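Local coordinates for bifunctional GH43-CE protein (Bacteroides eggerthii, PDB 6MLY) that probably cleaves xylose from xylan through a family 43 glycoside hydrolase domain and carries a second, carbohydrate esterase domain, at residues C99-L109 against H142-E150. Numbering follows the deposited sequence.
Sequences CLRYHEGVYYL and HDHSFFFDE
Strand 99-103, where Cys99, Arg101 and His103 face the neighbouring segment, runs almost parallel to strand 145-148, at 11° and 7.1 Å between axes. Each strand edges a separate antiparallel sheet, consistent with adjacent blades of the five-bladed β-propeller known for GH43 enzymes; side chains fill the seam between them. A type I' turn from His103 to Val106 folds 99-109 into a β-hairpin, which brings Tyr108 beside Arg101 on the same face. Arg101 bridges the two sheets: it turns the NE/NH2 edge of its guanidinium to the carbonyl oxygen of Phe146 and hydrogen-bonds it with both nitrogens, the NE bond to Phe146 O measuring 3.0 Å and fairly straight at 160°. Its long, bent chain suits this place, since CG packs against the Phe146 ring while NH2 also hydrogen-bonds Leu204 O and the guanidinium makes a cation-pi contact with Phe205. A leucine here would probably leave Phe146 O without these two donors and break the link to Leu204. Phe146 has CG in the crowded position between backbone N and carbonyl carbon (chi1 75°), which swings the ring toward the hairpin; there Cys99, small and polarisable, lays SG obliquely against it, 3.4 Å from Phe146 CD2, while Phe146 CZ meets the backbone O of Tyr108. Further along, His103, Tyr108 and Phe148 form an aromatic cluster, their flat rings offering faces and edges that can pack closely across the seam. The His103 ring makes an offset stack with Phe148, planes 20° apart, and His103 CB adds a CH-pi contact over the same phenyl ring. Phe148 in turn drives its edge into Tyr108, placing Phe148 CZ over the centre of the tyrosine ring, 3.4 Å from Tyr108 CD1.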
loop_
_atom_site.group_PDB
_atom_site.type_symbol
_atom_site.label_atom_id
_atom_site.label_comp_id
_atom_site.label_asym_id
_atom_site.label_seq_id
_atom_site.Cartn_x
_atom_site.Cartn_y
_atom_site.Cartn_z
ATOM N N CYS A 99 -10.445 -14.887 26.193
ATOM C CA CYS A 99 -10.027 -16.085 26.894
ATOM C C CYS A 99 -10.921 -17.239 26.428
ATOM O O CYS A 99 -12.143 -17.150 26.558
ATOM C CB CYS A 99 -10.138 -15.870 28.399
ATOM S SG CYS A 99 -9.339 -17.159 29.387
ATOM N N LEU A 100 -10.312 -18.287 25.857
ATOM C CA LEU A 100 -11.050 -19.445 25.327
ATOM C C LEU A 100 -10.696 -20.701 26.136
ATOM O O LEU A 100 -9.522 -21.064 26.228
ATOM C CB LEU A 100 -10.706 -19.624 23.845
ATOM C CG LEU A 100 -11.286 -20.870 23.175
ATOM C CD1 LEU A 100 -12.806 -20.861 23.213
ATOM C CD2 LEU A 100 -10.786 -20.999 21.744
ATOM N N ARG A 101 -11.727 -21.361 26.683
ATOM C CA ARG A 101 -11.581 -22.579 27.513
ATOM C C ARG A 101 -12.619 -23.628 27.103
ATOM O O ARG A 101 -13.631 -23.298 26.476
ATOM C CB ARG A 101 -11.787 -22.289 29.002
ATOM C CG ARG A 101 -10.821 -21.275 29.591
ATOM C CD ARG A 101 -9.379 -21.748 29.541
ATOM N NE ARG A 101 -8.536 -20.887 30.383
ATOM C CZ ARG A 101 -7.143 -20.841 30.334
ATOM N NH1 ARG A 101 -6.403 -21.580 29.481
ATOM N NH2 ARG A 101 -6.546 -20.249 31.331
ATOM N N TYR A 102 -12.346 -24.882 27.484
ATOM C CA TYR A 102 -13.268 -26.008 27.347
ATOM C C TYR A 102 -13.233 -26.838 28.624
ATOM O O TYR A 102 -12.186 -27.369 28.973
ATOM C CB TYR A 102 -12.868 -26.924 26.194
ATOM C CG TYR A 102 -13.637 -28.219 26.103
ATOM C CD1 TYR A 102 -13.140 -29.397 26.645
ATOM C CD2 TYR A 102 -14.849 -28.275 25.437
ATOM C CE1 TYR A 102 -13.835 -30.592 26.532
ATOM C CE2 TYR A 102 -15.559 -29.459 25.320
ATOM C CZ TYR A 102 -15.050 -30.621 25.868
ATOM O OH TYR A 102 -15.754 -31.778 25.735
ATOM N N HIS A 103 -14.391 -26.962 29.276
ATOM C CA HIS A 103 -14.503 -27.606 30.576
ATOM C C HIS A 103 -15.780 -28.448 30.628
ATOM O O HIS A 103 -16.867 -27.924 30.410
ATOM C CB HIS A 103 -14.474 -26.552 31.686
ATOM C CG HIS A 103 -14.575 -27.139 33.051
ATOM N ND1 HIS A 103 -15.792 -27.388 33.659
ATOM C CD2 HIS A 103 -13.622 -27.550 33.912
ATOM C CE1 HIS A 103 -15.583 -27.904 34.846
ATOM N NE2 HIS A 103 -14.262 -28.018 35.022
ATOM N N GLU A 104 -15.615 -29.749 30.902
ATOM C CA GLU A 104 -16.706 -30.706 31.141
ATOM C C GLU A 104 -17.857 -30.479 30.153
ATOM O O GLU A 104 -19.018 -30.320 30.546
ATOM C CB GLU A 104 -17.146 -30.644 32.606
ATOM C CG GLU A 104 -16.345 -31.584 33.490
ATOM C CD GLU A 104 -16.781 -31.633 34.940
ATOM O OE1 GLU A 104 -16.631 -30.600 35.621
ATOM O OE2 GLU A 104 -17.280 -32.707 35.379
ATOM N N GLY A 105 -17.499 -30.465 28.862
ATOM C CA GLY A 105 -18.446 -30.518 27.748
ATOM C C GLY A 105 -18.891 -29.153 27.241
ATOM O O GLY A 105 -19.652 -29.087 26.273
ATOM N N VAL A 106 -18.434 -28.064 27.870
ATOM C CA VAL A 106 -18.901 -26.726 27.499
ATOM C C VAL A 106 -17.700 -25.831 27.168
ATOM O O VAL A 106 -16.745 -25.749 27.948
ATOM C CB VAL A 106 -19.782 -26.111 28.603
ATOM C CG1 VAL A 106 -20.074 -24.638 28.339
ATOM C CG2 VAL A 106 -21.079 -26.887 28.774
ATOM N N TYR A 107 -17.776 -25.163 26.011
ATOM C CA TYR A 107 -16.806 -24.157 25.602
ATOM C C TYR A 107 -17.131 -22.839 26.309
ATOM O O TYR A 107 -18.289 -22.426 26.366
ATOM C CB TYR A 107 -16.808 -23.985 24.079
ATOM C CG TYR A 107 -16.281 -25.178 23.324
ATOM C CD1 TYR A 107 -17.140 -26.137 22.812
ATOM C CD2 TYR A 107 -14.919 -25.364 23.148
ATOM C CE1 TYR A 107 -16.662 -27.247 22.134
ATOM C CE2 TYR A 107 -14.425 -26.470 22.475
ATOM C CZ TYR A 107 -15.300 -27.414 21.966
ATOM O OH TYR A 107 -14.827 -28.507 21.302
ATOM N N TYR A 108 -16.087 -22.186 26.828
ATOM C CA TYR A 108 -16.209 -20.933 27.563
ATOM C C TYR A 108 -15.311 -19.876 26.915
ATOM O O TYR A 108 -14.090 -20.064 26.825
ATOM C CB TYR A 108 -15.837 -21.132 29.035
ATOM C CG TYR A 108 -16.803 -21.989 29.811
ATOM C CD1 TYR A 108 -16.623 -23.359 29.911
ATOM C CD2 TYR A 108 -17.904 -21.432 30.439
ATOM C CE1 TYR A 108 -17.508 -24.155 30.624
ATOM C CE2 TYR A 108 -18.800 -22.213 31.149
ATOM C CZ TYR A 108 -18.601 -23.579 31.248
ATOM O OH TYR A 108 -19.487 -24.345 31.946
ATOM N N LEU A 109 -15.941 -18.773 26.486
ATOM C CA LEU A 109 -15.286 -17.677 25.775
ATOM C C LEU A 109 -15.593 -16.346 26.477
ATOM O O LEU A 109 -16.759 -16.016 26.702
ATOM C CB LEU A 109 -15.799 -17.664 24.333
ATOM C CG LEU A 109 -14.755 -17.309 23.280
ATOM C CD1 LEU A 109 -15.397 -17.188 21.905
ATOM C CD2 LEU A 109 -14.023 -16.031 23.653
ATOM N N HIS A 142 -8.498 -6.294 32.593
ATOM C CA HIS A 142 -7.521 -6.094 31.525
ATOM C C HIS A 142 -6.746 -7.397 31.286
ATOM O O HIS A 142 -6.001 -7.847 32.154
ATOM C CB HIS A 142 -6.619 -4.894 31.872
ATOM C CG HIS A 142 -5.707 -4.445 30.781
ATOM N ND1 HIS A 142 -6.138 -3.655 29.730
ATOM C CD2 HIS A 142 -4.382 -4.635 30.591
ATOM C CE1 HIS A 142 -5.122 -3.394 28.930
ATOM N NE2 HIS A 142 -4.030 -3.984 29.437
ATOM N N ASP A 143 -6.937 -7.981 30.096
ATOM C CA ASP A 143 -6.225 -9.179 29.639
ATOM C C ASP A 143 -6.407 -10.296 30.667
ATOM O O ASP A 143 -5.436 -10.935 31.079
ATOM C CB ASP A 143 -4.732 -8.915 29.439
ATOM C CG ASP A 143 -4.428 -7.677 28.621
ATOM O OD1 ASP A 143 -5.318 -6.808 28.521
ATOM O OD2 ASP A 143 -3.304 -7.594 28.100
ATOM N N HIS A 144 -7.661 -10.498 31.082
ATOM C CA HIS A 144 -8.012 -11.487 32.080
ATOM C C HIS A 144 -7.877 -12.888 31.477
ATOM O O HIS A 144 -8.148 -13.094 30.300
ATOM C CB HIS A 144 -9.427 -11.228 32.619
ATOM C CG HIS A 144 -10.515 -11.401 31.610
ATOM N ND1 HIS A 144 -11.237 -10.332 31.110
ATOM C CD2 HIS A 144 -11.012 -12.504 31.008
ATOM C CE1 HIS A 144 -12.130 -10.774 30.245
ATOM N NE2 HIS A 144 -12.010 -12.101 30.161
ATOM N N SER A 145 -7.465 -13.843 32.312
ATOM C CA SER A 145 -7.366 -15.248 31.943
ATOM C C SER A 145 -8.057 -16.097 33.013
ATOM O O SER A 145 -7.415 -16.528 33.952
ATOM C CB SER A 145 -5.922 -15.647 31.753
ATOM O OG SER A 145 -5.782 -17.059 31.671
ATOM N N PHE A 146 -9.371 -16.300 32.854
ATOM C CA PHE A 146 -10.177 -17.129 33.758
ATOM C C PHE A 146 -9.781 -18.599 33.573
ATOM O O PHE A 146 -9.261 -18.976 32.511
ATOM C CB PHE A 146 -11.675 -16.893 33.534
ATOM C CG PHE A 146 -12.252 -17.530 32.296
ATOM C CD1 PHE A 146 -12.761 -18.818 32.332
ATOM C CD2 PHE A 146 -12.299 -16.841 31.092
ATOM C CE1 PHE A 146 -13.294 -19.406 31.194
ATOM C CE2 PHE A 146 -12.834 -17.431 29.956
ATOM C CZ PHE A 146 -13.333 -18.711 30.008
ATOM N N PHE A 147 -10.038 -19.407 34.615
ATOM C CA PHE A 147 -9.522 -20.770 34.735
ATOM C C PHE A 147 -10.393 -21.589 35.693
ATOM O O PHE A 147 -10.712 -21.128 36.791
ATOM C CB PHE A 147 -8.082 -20.733 35.250
ATOM C CG PHE A 147 -7.370 -22.062 35.237
ATOM C CD1 PHE A 147 -7.445 -22.919 36.324
ATOM C CD2 PHE A 147 -6.619 -22.454 34.139
ATOM C CE1 PHE A 147 -6.789 -24.140 36.314
ATOM C CE2 PHE A 147 -5.957 -23.672 34.132
ATOM C CZ PHE A 147 -6.047 -24.515 35.217
ATOM N N PHE A 148 -10.741 -22.814 35.274
ATOM C CA PHE A 148 -11.436 -23.807 36.109
ATOM C C PHE A 148 -10.409 -24.688 36.826
ATOM O O PHE A 148 -9.678 -25.437 36.182
ATOM C CB PHE A 148 -12.343 -24.700 35.260
ATOM C CG PHE A 148 -13.347 -23.956 34.423
ATOM C CD1 PHE A 148 -14.591 -23.630 34.935
ATOM C CD2 PHE A 148 -13.044 -23.576 33.124
ATOM C CE1 PHE A 148 -15.514 -22.941 34.167
ATOM C CE2 PHE A 148 -13.968 -22.885 32.355
ATOM C CZ PHE A 148 -15.202 -22.572 32.879
ATOM N N ASP A 149 -10.377 -24.598 38.159
ATOM C CA ASP A 149 -9.451 -25.375 38.992
ATOM C C ASP A 149 -10.148 -26.650 39.478
ATOM O O ASP A 149 -11.378 -26.732 39.525
ATOM C CB ASP A 149 -8.924 -24.547 40.168
ATOM C CG ASP A 149 -7.570 -25.006 40.681
ATOM O OD1 ASP A 149 -6.765 -25.503 39.864
ATOM O OD2 ASP A 149 -7.334 -24.875 41.897
ATOM N N GLU A 150 -9.329 -27.634 39.855
ATOM C CA GLU A 150 -9.813 -28.934 40.319
ATOM C C GLU A 150 -10.189 -28.862 41.810
ATOM O O GLU A 150 -10.677 -29.846 42.356
ATOM C CB GLU A 150 -8.802 -30.056 40.045
ATOM C CG GLU A 150 -7.414 -29.585 39.649
ATOM C CD GLU A 150 -6.436 -30.702 39.332
ATOM O OE1 GLU A 150 -6.215 -31.552 40.209
ATOM O OE2 GLU A 150 -5.905 -30.717 38.204
#